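Side-chain contacts in N-terminal acetyltransferase B complex subunit MDM20 (Candida albicans, PDB 5K04), which serves as the non-catalytic subunit of the N-terminal acetyltransferase B complex, probably as a helical scaffold holding the NAT3 subunit: residues A[667-670]-A[671-675]; A[213-216]-A[217-220]; A[526-529]-A[530-534]; A[243-247]-A[248-252]. All coordinates share one frame; numbering follows the deposited sequence.

Contact 1 of 4, residues A[667-670]-A[671-675]; sequences TNLV and EFIKI
Leu669 and Ile673, one helical turn apart, form the tightly packed part of this contact. The CG of Leu669 lies 3.9 Å from CD1 of Ile673, the two side chains slanting across each other. Ile673 keeps CG1 beside its own backbone N (chi1 -64°), which turns that branch back toward the preceding turn and sets CG1 3.3 Å from the carbonyl O of Leu669. The same oxygen accepts the amide of Ile673, so the methylene packs against a carbonyl already engaged. This is ordinary i to i+4 pairing within helix 661-682, a long helix of the C-terminal part of the all-helical chain: Glu671 N to Thr667 O (3.0 Å) and Phe672 N to Asn668 O (2.9 Å) belong to the same run. Helices 608-625, 506-521 and 571-584 pack around it. Looser is the direct approach of Asn668 to Glu671: amide and carboxylate planes are only 12° apart, yet the acceptors OD1 of Asn668 and OE1 of Glu671 stay 3.6 Å apart. The buried carboxylate is gripped from outside: NZ of Lys577 makes a salt bridge with OE1 of Glu671 and a hydrogen bond with OD1 of Asn668, Gln517 also bonds OE1, and Tyr581 holds OE2. One water donates to Asn668 O and, at 2.7 Å, to Glu671 OE1. On the partly exposed side, CG of Lys674 lies 3.2 Å from Val670 O.

Contact 2 of 4, residues A[213-216]-A[217-220]; sequences LELK and LLYM
Leu213 and Leu217 make one of two apolar pairs on the first turns of helix 213-225, with CG of Leu213 4.0 Å from CD1 of Leu217. The touch is reciprocal, since CD1 of Leu213 also comes within 4.1 Å of CG of Leu217. Their first torsions differ: Leu213 carries CG anti to its N (chi1 -173°), which sends the branch forward along the helix, whereas Leu217 keeps CG beside its N (chi1 -65°), which sends it back, and the two meet at a slant. The second pair, Leu215 and Leu218, is three residues apart and lighter, joined by their CD2 methyls at 4.1 Å.

Separately from these leucine pairs, side-chain carbons also lie close to backbone carbonyl oxygens. CG of Leu217 rests 3.3 Å from O of Leu213, and CB of Tyr219 lies equally near O of Leu215.

The hydrogen bonds are those of a regular alpha-helix. Leu217 N reaches Leu213 O almost straight, with an N-H...O angle of 171°, and Tyr219 N to Leu215 O is the shortest of the four at 2.7 Å. At the start of the helix, OD1 of Asp212 accepts from the amide of Leu215.

The side chains fan out to different neighbours: Leu215 and Leu218 face helix 185-192, Met220 packs on helix 229-242, and Tyr219 meets Tyr235 of that helix edge-to-face. Leu213, Glu214 and Leu217 pack on Ile4, Pro6 and Lys5 of the NAT3 chain, placing the start of helix 213-225 between its helical neighbours and the partner subunit.

Contact 3 of 4, residues A[526-529]-A[530-534]; sequences GYLN and YFIHY
Tyr527 and Phe531 are joined by a stretched helical bond, Phe531 N to Tyr527 O at 3.4 Å and weak, whereas the next bond along, Ile532 N to Leu528 O, is short at 2.9 Å and nearly straight (171°). Near the start of helix 525-537 both carbonyls are shared: Tyr527 O also receives a weak bond from Tyr530 N, and Leu528 O a weak one from Phe531 N.

The Phe531 ring fills in beside the Tyr527 carbonyl. With CG beside its own N (chi1 -70°), the ring swings back along the helix and presents an edge to Tyr527 O, which lies near the ring plane 3.1 Å from CD2. Beyond it, CE2 reaches CB of Tyr527 at 4.3 Å, a looser apolar touch. At the far end of Tyr527 the hydroxyl is hydrogen-bonded to OD1 of Asp460, the expected acceptor.

On another flank Leu528 and Ile532 lie side by side and point the same way, CG of Leu528 4.1 Å from CG1 of Ile532. CG1 also sits 3.1 Å from O of Leu528, close to the oxygen that accepts the amide of its own residue. Both side chains rest on Phe585, while Phe531 meets Tyr466 of helix 456-485 edge-to-face and packs on Ile515.

Chemically, the contact joins a polarised C-H edge to a carbonyl oxygen. The positive rim of the Phe531 ring probably adds a modest attraction at Tyr527 O, where both amide bonds are weak; the side-chain to side-chain touches, Tyr527 with Phe531 and Leu528 with Ile532, are apolar.

Contact 4 of 4, residues A[243-247]-A[248-252]; sequences EKFDD and FDTWK
An N-cap opens helix 248-260, and Asp247 provides it at the end of the loop that follows helix 229-242. Its OD2 accepts from the hydroxyl OG1 of Thr250 at 2.7 Å and, more weakly, from the amide N of Thr250 at 3.3 Å. Thr250 keeps OG1 beside its own N (chi1 -53°), which brings both donors to one oxygen; OG1 approaches on the anti side of the carboxylate, 22° out of its plane. Asp247 OD1 accepts from the backbone N of Ile4 in the NAT3 chain, so the capping carboxylate also joins the subunits. The backbone of Asp247 contributes its O to Trp251 N at 2.8 Å. Ahead of the cap, Asp246 OD1 receives a weak bond from NE1 of Trp251 at 3.4 Å, at the edge of the indole and near its plane, although carboxylate and ring stand 80° apart. CB of Asp247 lies over one face of the Phe245 ring, toward its rim. Asp249 forms a salt bridge with Lys5 of the NAT3 chain. An aspartate N-cap bonded to the third residue of the helix is the classic way of closing a helix start, here at the interface with NAT3.

Contacts 2 and 4 form one neighbourhood, their centres about 12 Å apart, and they touch directly: Leu213 CD1 meets Phe245 CZ at 3.7 Å and Met220 CE meets Thr250 OG1 at 3.7 Å. Both border the NAT3 chain, sharing its Ile4 and Lys5, and the side chain of Asp246 in contact 4 lies about 11 Å from the bound coenzyme A. Contacts 1 and 3 lie on the opposite side of the chain's centre, about 18 Å apart between centres and about 8 Å between nearest atoms, and each packs on helix 506-521. Contact 1 is about 60 Å from contact 4 between centres, within the same all-helical subunit.

Contact 1 of 4, residues A[667-670]-A[671-675]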
loop_
_atom_site.group_PDB
_atom_site.type_symbol
_atom_site.label_atom_id
_atom_site.label_comp_id
_atom_site.label_asym_id
_atom_site.label_seq_id
_atom_site.Cartn_x
_atom_site.Cartn_y
_atom_site.Cartn_z
ATOM N N THR A 667 13.097 18.580 -17.087
ATOM C CA THR A 667 13.862 17.675 -16.236
ATOM C C THR A 667 14.270 16.432 -17.015
ATOM O O THR A 667 15.398 15.944 -16.878
ATOM C CB THR A 667 13.040 17.304 -14.990
ATOM O OG1 THR A 667 12.709 18.481 -14.241
ATOM C CG2 THR A 667 13.799 16.387 -14.083
ATOM N N ASN A 668 13.380 15.937 -17.878
ATOM C CA ASN A 668 13.698 14.746 -18.657
ATOM C C ASN A 668 14.694 15.061 -19.755
ATOM O O ASN A 668 15.569 14.239 -20.061
ATOM C CB ASN A 668 12.423 14.145 -19.240
ATOM C CG ASN A 668 11.655 13.315 -18.223
ATOM O OD1 ASN A 668 12.233 12.776 -17.269
ATOM N ND2 ASN A 668 10.346 13.199 -18.430
ATOM N N LEU A 669 14.582 16.254 -20.349
ATOM C CA LEU A 669 15.595 16.699 -21.299
ATOM C C LEU A 669 16.965 16.803 -20.637
ATOM O O LEU A 669 17.972 16.382 -21.222
ATOM C CB LEU A 669 15.210 18.045 -21.918
ATOM C CG LEU A 669 16.252 18.520 -22.949
ATOM C CD1 LEU A 669 16.358 17.511 -24.106
ATOM C CD2 LEU A 669 15.951 19.904 -23.486
ATOM N N VAL A 670 17.030 17.371 -19.424
ATOM C CA VAL A 670 18.323 17.526 -18.748
ATOM C C VAL A 670 18.947 16.162 -18.500
ATOM O O VAL A 670 20.144 15.956 -18.739
ATOM C CB VAL A 670 18.170 18.311 -17.425
ATOM C CG1 VAL A 670 19.448 18.241 -16.613
ATOM C CG2 VAL A 670 17.844 19.756 -17.673
ATOM N N GLU A 671 18.131 15.211 -18.016
ATOM C CA GLU A 671 18.606 13.861 -17.741
ATOM C C GLU A 671 19.097 13.193 -19.019
ATOM O O GLU A 671 20.145 12.532 -19.029
ATOM C CB GLU A 671 17.482 13.052 -17.086
ATOM C CG GLU A 671 17.749 11.565 -16.890
ATOM C CD GLU A 671 16.518 10.804 -16.354
ATOM O OE1 GLU A 671 15.389 11.079 -16.807
ATOM O OE2 GLU A 671 16.696 9.923 -15.481
ATOM N N PHE A 672 18.354 13.378 -20.114
ATOM C CA PHE A 672 18.748 12.801 -21.394
ATOM C C PHE A 672 20.106 13.335 -21.847
ATOM O O PHE A 672 20.923 12.589 -22.399
ATOM C CB PHE A 672 17.672 13.082 -22.442
ATOM C CG PHE A 672 18.093 12.749 -23.851
ATOM C CD1 PHE A 672 18.747 13.695 -24.649
ATOM C CD2 PHE A 672 17.831 11.496 -24.388
ATOM C CE1 PHE A 672 19.129 13.393 -25.945
ATOM C CE2 PHE A 672 18.217 11.185 -25.689
ATOM C CZ PHE A 672 18.869 12.135 -26.466
ATOM N N ILE A 673 20.364 14.624 -21.629
ATOM C CA ILE A 673 21.642 15.200 -22.042
ATOM C C ILE A 673 22.767 14.693 -21.153
ATOM O O ILE A 673 23.883 14.447 -21.624
ATOM C CB ILE A 673 21.555 16.733 -22.032
ATOM C CG1 ILE A 673 20.544 17.195 -23.069
ATOM C CG2 ILE A 673 22.917 17.351 -22.319
ATOM C CD1 ILE A 673 20.151 18.620 -22.886
ATOM N N LYS A 674 22.493 14.527 -19.854
ATOM C CA LYS A 674 23.495 13.933 -18.975
ATOM C C LYS A 674 23.872 12.533 -19.452
ATOM O O LYS A 674 25.046 12.150 -19.415
ATOM C CB LYS A 674 22.979 13.881 -17.532
ATOM C CG LYS A 674 22.684 15.225 -16.880
ATOM C CD LYS A 674 23.927 16.066 -16.721
ATOM C CE LYS A 674 23.617 17.335 -15.951
ATOM N NZ LYS A 674 24.844 18.166 -15.758
ATOM N N ILE A 675 22.880 11.759 -19.902
ATOM C CA ILE A 675 23.129 10.403 -20.384
ATOM C C ILE A 675 23.878 10.431 -21.719
ATOM O O ILE A 675 24.775 9.611 -21.963
ATOM C CB ILE A 675 21.789 9.646 -20.464
ATOM C CG1 ILE A 675 21.234 9.433 -19.051
ATOM C CG2 ILE A 675 21.913 8.306 -21.196
ATOM C CD1 ILE A 675 19.814 8.901 -19.034
HETATM O O HOH W 1 14.879 11.551 -19.451
#

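Contact 2 of 4, residues A[213-216]-A[217-220]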
loop_
_atom_site.group_PDB
_atom_site.type_symbol
_atom_site.label_atom_id
_atom_site.label_comp_id
_atom_site.label_asym_id
_atom_site.label_seq_id
_atom_site.Cartn_x
_atom_site.Cartn_y
_atom_site.Cartn_z
ATOM N N LEU A 213 -13.864 -14.921 15.924
ATOM C CA LEU A 213 -14.678 -14.096 15.031
ATOM C C LEU A 213 -14.623 -14.626 13.601
ATOM O O LEU A 213 -15.645 -14.702 12.921
ATOM C CB LEU A 213 -14.212 -12.632 15.082
ATOM C CG LEU A 213 -15.117 -11.668 14.298
ATOM C CD1 LEU A 213 -16.590 -11.809 14.738
ATOM C CD2 LEU A 213 -14.667 -10.227 14.434
ATOM N N GLU A 214 -13.434 -15.026 13.144
ATOM C CA GLU A 214 -13.270 -15.541 11.785
ATOM C C GLU A 214 -14.242 -16.685 11.501
ATOM O O GLU A 214 -14.899 -16.716 10.456
ATOM C CB GLU A 214 -11.815 -15.993 11.598
ATOM C CG GLU A 214 -11.463 -16.530 10.233
ATOM C CD GLU A 214 -11.224 -15.441 9.174
ATOM O OE1 GLU A 214 -10.672 -14.367 9.499
ATOM O OE2 GLU A 214 -11.596 -15.682 8.005
ATOM N N LEU A 215 -14.349 -17.636 12.437
ATOM C CA LEU A 215 -15.168 -18.825 12.215
ATOM C C LEU A 215 -16.644 -18.556 12.468
ATOM O O LEU A 215 -17.498 -19.182 11.827
ATOM C CB LEU A 215 -14.672 -19.990 13.088
ATOM C CG LEU A 215 -13.299 -20.569 12.687
ATOM C CD1 LEU A 215 -12.903 -21.718 13.587
ATOM C CD2 LEU A 215 -13.246 -20.999 11.206
ATOM N N LYS A 216 -16.958 -17.633 13.389
ATOM C CA LYS A 216 -18.347 -17.224 13.585
ATOM C C LYS A 216 -18.907 -16.621 12.312
ATOM O O LYS A 216 -20.017 -16.956 11.885
ATOM C CB LYS A 216 -18.462 -16.222 14.736
ATOM C CG LYS A 216 -18.149 -16.783 16.123
ATOM C CD LYS A 216 -18.476 -15.747 17.208
ATOM C CE LYS A 216 -17.919 -16.177 18.580
ATOM N NZ LYS A 216 -18.205 -15.158 19.637
ATOM N N LEU A 217 -18.137 -15.729 11.679
ATOM C CA LEU A 217 -18.590 -15.129 10.428
ATOM C C LEU A 217 -18.760 -16.191 9.357
ATOM O O LEU A 217 -19.743 -16.182 8.610
ATOM C CB LEU A 217 -17.605 -14.056 9.974
ATOM C CG LEU A 217 -17.515 -12.838 10.906
ATOM C CD1 LEU A 217 -16.411 -11.843 10.471
ATOM C CD2 LEU A 217 -18.849 -12.138 11.039
ATOM N N LEU A 218 -17.810 -17.126 9.289
ATOM C CA LEU A 218 -17.882 -18.217 8.327
ATOM C C LEU A 218 -19.088 -19.110 8.604
ATOM O O LEU A 218 -19.778 -19.543 7.675
ATOM C CB LEU A 218 -16.583 -19.015 8.388
ATOM C CG LEU A 218 -16.424 -20.124 7.351
ATOM C CD1 LEU A 218 -16.426 -19.559 5.926
ATOM C CD2 LEU A 218 -15.156 -20.916 7.629
ATOM N N TYR A 219 -19.357 -19.384 9.884
ATOM C CA TYR A 219 -20.513 -20.187 10.251
ATOM C C TYR A 219 -21.809 -19.522 9.804
ATOM O O TYR A 219 -22.721 -20.189 9.298
ATOM C CB TYR A 219 -20.505 -20.417 11.763
ATOM C CG TYR A 219 -21.556 -21.374 12.277
ATOM C CD1 TYR A 219 -21.834 -22.566 11.623
ATOM C CD2 TYR A 219 -22.242 -21.099 13.455
ATOM C CE1 TYR A 219 -22.798 -23.438 12.121
ATOM C CE2 TYR A 219 -23.199 -21.959 13.953
ATOM C CZ TYR A 219 -23.481 -23.127 13.284
ATOM O OH TYR A 219 -24.443 -23.984 13.776
ATOM N N MET A 220 -21.915 -18.202 9.999
ATOM C CA MET A 220 -23.147 -17.501 9.650
ATOM C C MET A 220 -23.321 -17.432 8.137
ATOM O O MET A 220 -24.433 -17.594 7.626
ATOM C CB MET A 220 -23.155 -16.096 10.276
ATOM C CG MET A 220 -23.593 -16.067 11.753
ATOM S SD MET A 220 -23.955 -14.462 12.399
ATOM C CE MET A 220 -22.322 -13.949 12.654
#

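Contact 3 of 4, residues A[526-529]-A[530-534]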
loop_
_atom_site.group_PDB
_atom_site.type_symbol
_atom_site.label_atom_id
_atom_site.label_comp_id
_atom_site.label_asym_id
_atom_site.label_seq_id
_atom_site.Cartn_x
_atom_site.Cartn_y
_atom_site.Cartn_z
ATOM N N GLY A 526 27.478 8.594 -5.753
ATOM C CA GLY A 526 27.458 7.732 -4.580
ATOM C C GLY A 526 26.290 6.765 -4.593
ATOM O O GLY A 526 26.451 5.568 -4.342
ATOM N N TYR A 527 25.102 7.267 -4.924
ATOM C CA TYR A 527 23.906 6.434 -4.928
ATOM C C TYR A 527 23.753 5.644 -6.219
ATOM O O TYR A 527 23.172 4.550 -6.209
ATOM C CB TYR A 527 22.662 7.301 -4.720
ATOM C CG TYR A 527 22.585 7.996 -3.379
ATOM C CD1 TYR A 527 22.831 7.308 -2.185
ATOM C CD2 TYR A 527 22.261 9.347 -3.309
ATOM C CE1 TYR A 527 22.748 7.959 -0.955
ATOM C CE2 TYR A 527 22.180 10.008 -2.094
ATOM C CZ TYR A 527 22.421 9.317 -0.921
ATOM O OH TYR A 527 22.330 9.993 0.278
ATOM N N LEU A 528 24.264 6.179 -7.329
ATOM C CA LEU A 528 23.991 5.604 -8.642
ATOM C C LEU A 528 24.444 4.148 -8.734
ATOM O O LEU A 528 23.733 3.306 -9.289
ATOM C CB LEU A 528 24.670 6.454 -9.712
ATOM C CG LEU A 528 24.537 6.016 -11.169
ATOM C CD1 LEU A 528 23.224 6.506 -11.763
ATOM C CD2 LEU A 528 25.717 6.532 -11.962
ATOM N N ASN A 529 25.622 3.834 -8.184
ATOM C CA ASN A 529 26.193 2.492 -8.306
ATOM C C ASN A 529 25.385 1.444 -7.545
ATOM O O ASN A 529 25.381 0.266 -7.922
ATOM C CB ASN A 529 27.638 2.514 -7.804
ATOM C CG ASN A 529 28.339 1.169 -7.945
ATOM O OD1 ASN A 529 28.119 0.245 -7.155
ATOM N ND2 ASN A 529 29.211 1.064 -8.946
ATOM N N TYR A 530 24.726 1.838 -6.456
ATOM C CA TYR A 530 23.905 0.889 -5.715
ATOM C C TYR A 530 22.639 0.537 -6.488
ATOM O O TYR A 530 22.200 -0.621 -6.481
ATOM C CB TYR A 530 23.552 1.464 -4.339
ATOM C CG TYR A 530 22.584 0.612 -3.541
ATOM C CD1 TYR A 530 21.201 0.752 -3.690
ATOM C CD2 TYR A 530 23.046 -0.327 -2.636
ATOM C CE1 TYR A 530 20.320 -0.029 -2.965
ATOM C CE2 TYR A 530 22.164 -1.104 -1.897
ATOM C CZ TYR A 530 20.809 -0.951 -2.067
ATOM O OH TYR A 530 19.941 -1.733 -1.347
ATOM N N PHE A 531 22.042 1.523 -7.159
ATOM C CA PHE A 531 20.764 1.315 -7.823
ATOM C C PHE A 531 20.909 0.742 -9.225
ATOM O O PHE A 531 20.027 -0.002 -9.676
ATOM C CB PHE A 531 19.981 2.623 -7.802
ATOM C CG PHE A 531 19.508 2.974 -6.423
ATOM C CD1 PHE A 531 18.389 2.341 -5.880
ATOM C CD2 PHE A 531 20.212 3.875 -5.633
ATOM C CE1 PHE A 531 17.958 2.640 -4.586
ATOM C CE2 PHE A 531 19.785 4.181 -4.338
ATOM C CZ PHE A 531 18.657 3.554 -3.816
ATOM N N ILE A 532 22.020 1.028 -9.904
ATOM C CA ILE A 532 22.360 0.258 -11.095
ATOM C C ILE A 532 22.474 -1.220 -10.740
ATOM O O ILE A 532 21.978 -2.092 -11.466
ATOM C CB ILE A 532 23.661 0.790 -11.725
ATOM C CG1 ILE A 532 23.488 2.235 -12.179
ATOM C CG2 ILE A 532 24.083 -0.080 -12.885
ATOM C CD1 ILE A 532 22.214 2.471 -12.933
ATOM N N HIS A 533 23.109 -1.522 -9.602
ATOM C CA HIS A 533 23.255 -2.914 -9.194
ATOM C C HIS A 533 21.905 -3.566 -8.884
ATOM O O HIS A 533 21.738 -4.767 -9.118
ATOM C CB HIS A 533 24.185 -3.018 -7.992
ATOM C CG HIS A 533 24.417 -4.427 -7.554
ATOM N ND1 HIS A 533 25.159 -5.321 -8.299
ATOM C CD2 HIS A 533 23.982 -5.109 -6.468
ATOM C CE1 HIS A 533 25.186 -6.488 -7.681
ATOM N NE2 HIS A 533 24.483 -6.386 -6.567
ATOM N N TYR A 534 20.934 -2.799 -8.374
ATOM C CA TYR A 534 19.582 -3.333 -8.190
ATOM C C TYR A 534 18.941 -3.693 -9.530
ATOM O O TYR A 534 18.283 -4.733 -9.655
ATOM C CB TYR A 534 18.710 -2.317 -7.441
ATOM C CG TYR A 534 17.253 -2.719 -7.358
ATOM C CD1 TYR A 534 16.804 -3.598 -6.373
ATOM C CD2 TYR A 534 16.323 -2.236 -8.264
ATOM C CE1 TYR A 534 15.471 -3.987 -6.297
ATOM C CE2 TYR A 534 14.989 -2.621 -8.191
ATOM C CZ TYR A 534 14.568 -3.496 -7.210
ATOM O OH TYR A 534 13.245 -3.870 -7.137
#

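Contact 4 of 4, residues A[243-247]-A[248-252]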
loop_
_atom_site.group_PDB
_atom_site.type_symbol
_atom_site.label_atom_id
_atom_site.label_comp_id
_atom_site.label_asym_id
_atom_site.label_seq_id
_atom_site.Cartn_x
_atom_site.Cartn_y
_atom_site.Cartn_z
ATOM N N GLU A 243 -24.793 -11.825 23.978
ATOM C CA GLU A 243 -23.335 -11.731 23.975
ATOM C C GLU A 243 -22.845 -10.341 23.568
ATOM O O GLU A 243 -21.668 -10.174 23.216
ATOM C CB GLU A 243 -22.751 -12.822 23.073
ATOM C CG GLU A 243 -23.068 -14.234 23.625
ATOM C CD GLU A 243 -22.468 -15.377 22.808
ATOM O OE1 GLU A 243 -22.779 -16.541 23.131
ATOM O OE2 GLU A 243 -21.698 -15.122 21.855
ATOM N N LYS A 244 -23.735 -9.349 23.633
ATOM C CA LYS A 244 -23.471 -7.926 23.365
ATOM C C LYS A 244 -22.471 -7.730 22.228
ATOM O O LYS A 244 -21.447 -7.050 22.349
ATOM C CB LYS A 244 -22.998 -7.184 24.629
ATOM C CG LYS A 244 -22.024 -7.893 25.555
ATOM C CD LYS A 244 -22.286 -7.423 26.977
ATOM C CE LYS A 244 -21.273 -7.970 27.962
ATOM N NZ LYS A 244 -21.514 -7.430 29.334
ATOM N N PHE A 245 -22.811 -8.327 21.095
ATOM C CA PHE A 245 -21.993 -8.165 19.909
ATOM C C PHE A 245 -22.311 -6.844 19.201
ATOM O O PHE A 245 -21.403 -6.045 18.941
ATOM C CB PHE A 245 -22.175 -9.380 18.998
ATOM C CG PHE A 245 -21.172 -9.451 17.901
ATOM C CD1 PHE A 245 -19.971 -8.768 18.006
ATOM C CD2 PHE A 245 -21.443 -10.162 16.742
ATOM C CE1 PHE A 245 -19.049 -8.803 16.988
ATOM C CE2 PHE A 245 -20.529 -10.208 15.722
ATOM C CZ PHE A 245 -19.326 -9.519 15.843
ATOM N N ASP A 246 -23.589 -6.571 18.938
ATOM C CA ASP A 246 -24.053 -5.297 18.341
ATOM C C ASP A 246 -23.375 -5.036 16.997
ATOM O O ASP A 246 -22.635 -4.067 16.812
ATOM C CB ASP A 246 -23.854 -4.104 19.273
ATOM C CG ASP A 246 -24.476 -2.807 18.707
ATOM O OD1 ASP A 246 -25.296 -2.881 17.768
ATOM O OD2 ASP A 246 -24.134 -1.709 19.192
ATOM N N ASP A 247 -23.674 -5.922 16.049
ATOM C CA ASP A 247 -22.970 -6.030 14.777
ATOM C C ASP A 247 -23.982 -5.916 13.642
ATOM O O ASP A 247 -24.887 -6.753 13.528
ATOM C CB ASP A 247 -22.225 -7.363 14.731
ATOM C CG ASP A 247 -21.296 -7.470 13.573
ATOM O OD1 ASP A 247 -20.260 -6.768 13.573
ATOM O OD2 ASP A 247 -21.589 -8.299 12.687
ATOM N N PHE A 248 -23.834 -4.881 12.808
ATOM C CA PHE A 248 -24.866 -4.592 11.814
ATOM C C PHE A 248 -25.077 -5.769 10.862
ATOM O O PHE A 248 -26.215 -6.169 10.607
ATOM C CB PHE A 248 -24.521 -3.329 11.034
ATOM C CG PHE A 248 -25.669 -2.798 10.220
ATOM C CD1 PHE A 248 -26.848 -2.408 10.842
ATOM C CD2 PHE A 248 -25.578 -2.684 8.846
ATOM C CE1 PHE A 248 -27.917 -1.911 10.102
ATOM C CE2 PHE A 248 -26.647 -2.184 8.095
ATOM C CZ PHE A 248 -27.816 -1.803 8.723
ATOM N N ASP A 249 -23.989 -6.330 10.327
ATOM C CA ASP A 249 -24.110 -7.487 9.444
ATOM C C ASP A 249 -24.858 -8.627 10.130
ATOM O O ASP A 249 -25.672 -9.315 9.503
ATOM C CB ASP A 249 -22.721 -7.940 8.993
ATOM C CG ASP A 249 -22.064 -6.963 8.027
ATOM O OD1 ASP A 249 -22.692 -5.943 7.682
ATOM O OD2 ASP A 249 -20.917 -7.222 7.604
ATOM N N THR A 250 -24.618 -8.819 11.430
ATOM C CA THR A 250 -25.311 -9.863 12.175
ATOM C C THR A 250 -26.778 -9.505 12.416
ATOM O O THR A 250 -27.635 -10.400 12.452
ATOM C CB THR A 250 -24.587 -10.122 13.502
ATOM O OG1 THR A 250 -23.196 -10.375 13.244
ATOM C CG2 THR A 250 -25.201 -11.331 14.228
ATOM N N TRP A 251 -27.087 -8.209 12.556
ATOM C CA TRP A 251 -28.479 -7.783 12.686
ATOM C C TRP A 251 -29.251 -8.065 11.407
ATOM O O TRP A 251 -30.400 -8.524 11.452
ATOM C CB TRP A 251 -28.565 -6.290 13.016
ATOM C CG TRP A 251 -28.373 -5.895 14.477
ATOM C CD1 TRP A 251 -27.321 -5.191 15.007
ATOM C CD2 TRP A 251 -29.272 -6.141 15.569
ATOM N NE1 TRP A 251 -27.509 -4.994 16.354
ATOM C CE2 TRP A 251 -28.695 -5.574 16.724
ATOM C CE3 TRP A 251 -30.498 -6.802 15.686
ATOM C CZ2 TRP A 251 -29.308 -5.640 17.973
ATOM C CZ3 TRP A 251 -31.101 -6.866 16.923
ATOM C CH2 TRP A 251 -30.507 -6.288 18.052
ATOM N N LYS A 252 -28.633 -7.795 10.258
ATOM C CA LYS A 252 -29.316 -8.000 8.986
ATOM C C LYS A 252 -29.627 -9.473 8.765
ATOM O O LYS A 252 -30.732 -9.822 8.331
ATOM C CB LYS A 252 -28.466 -7.446 7.844
ATOM C CG LYS A 252 -28.336 -5.921 7.863
ATOM C CD LYS A 252 -27.136 -5.428 7.033
ATOM C CE LYS A 252 -27.352 -5.613 5.543
ATOM N NZ LYS A 252 -26.165 -5.167 4.774
#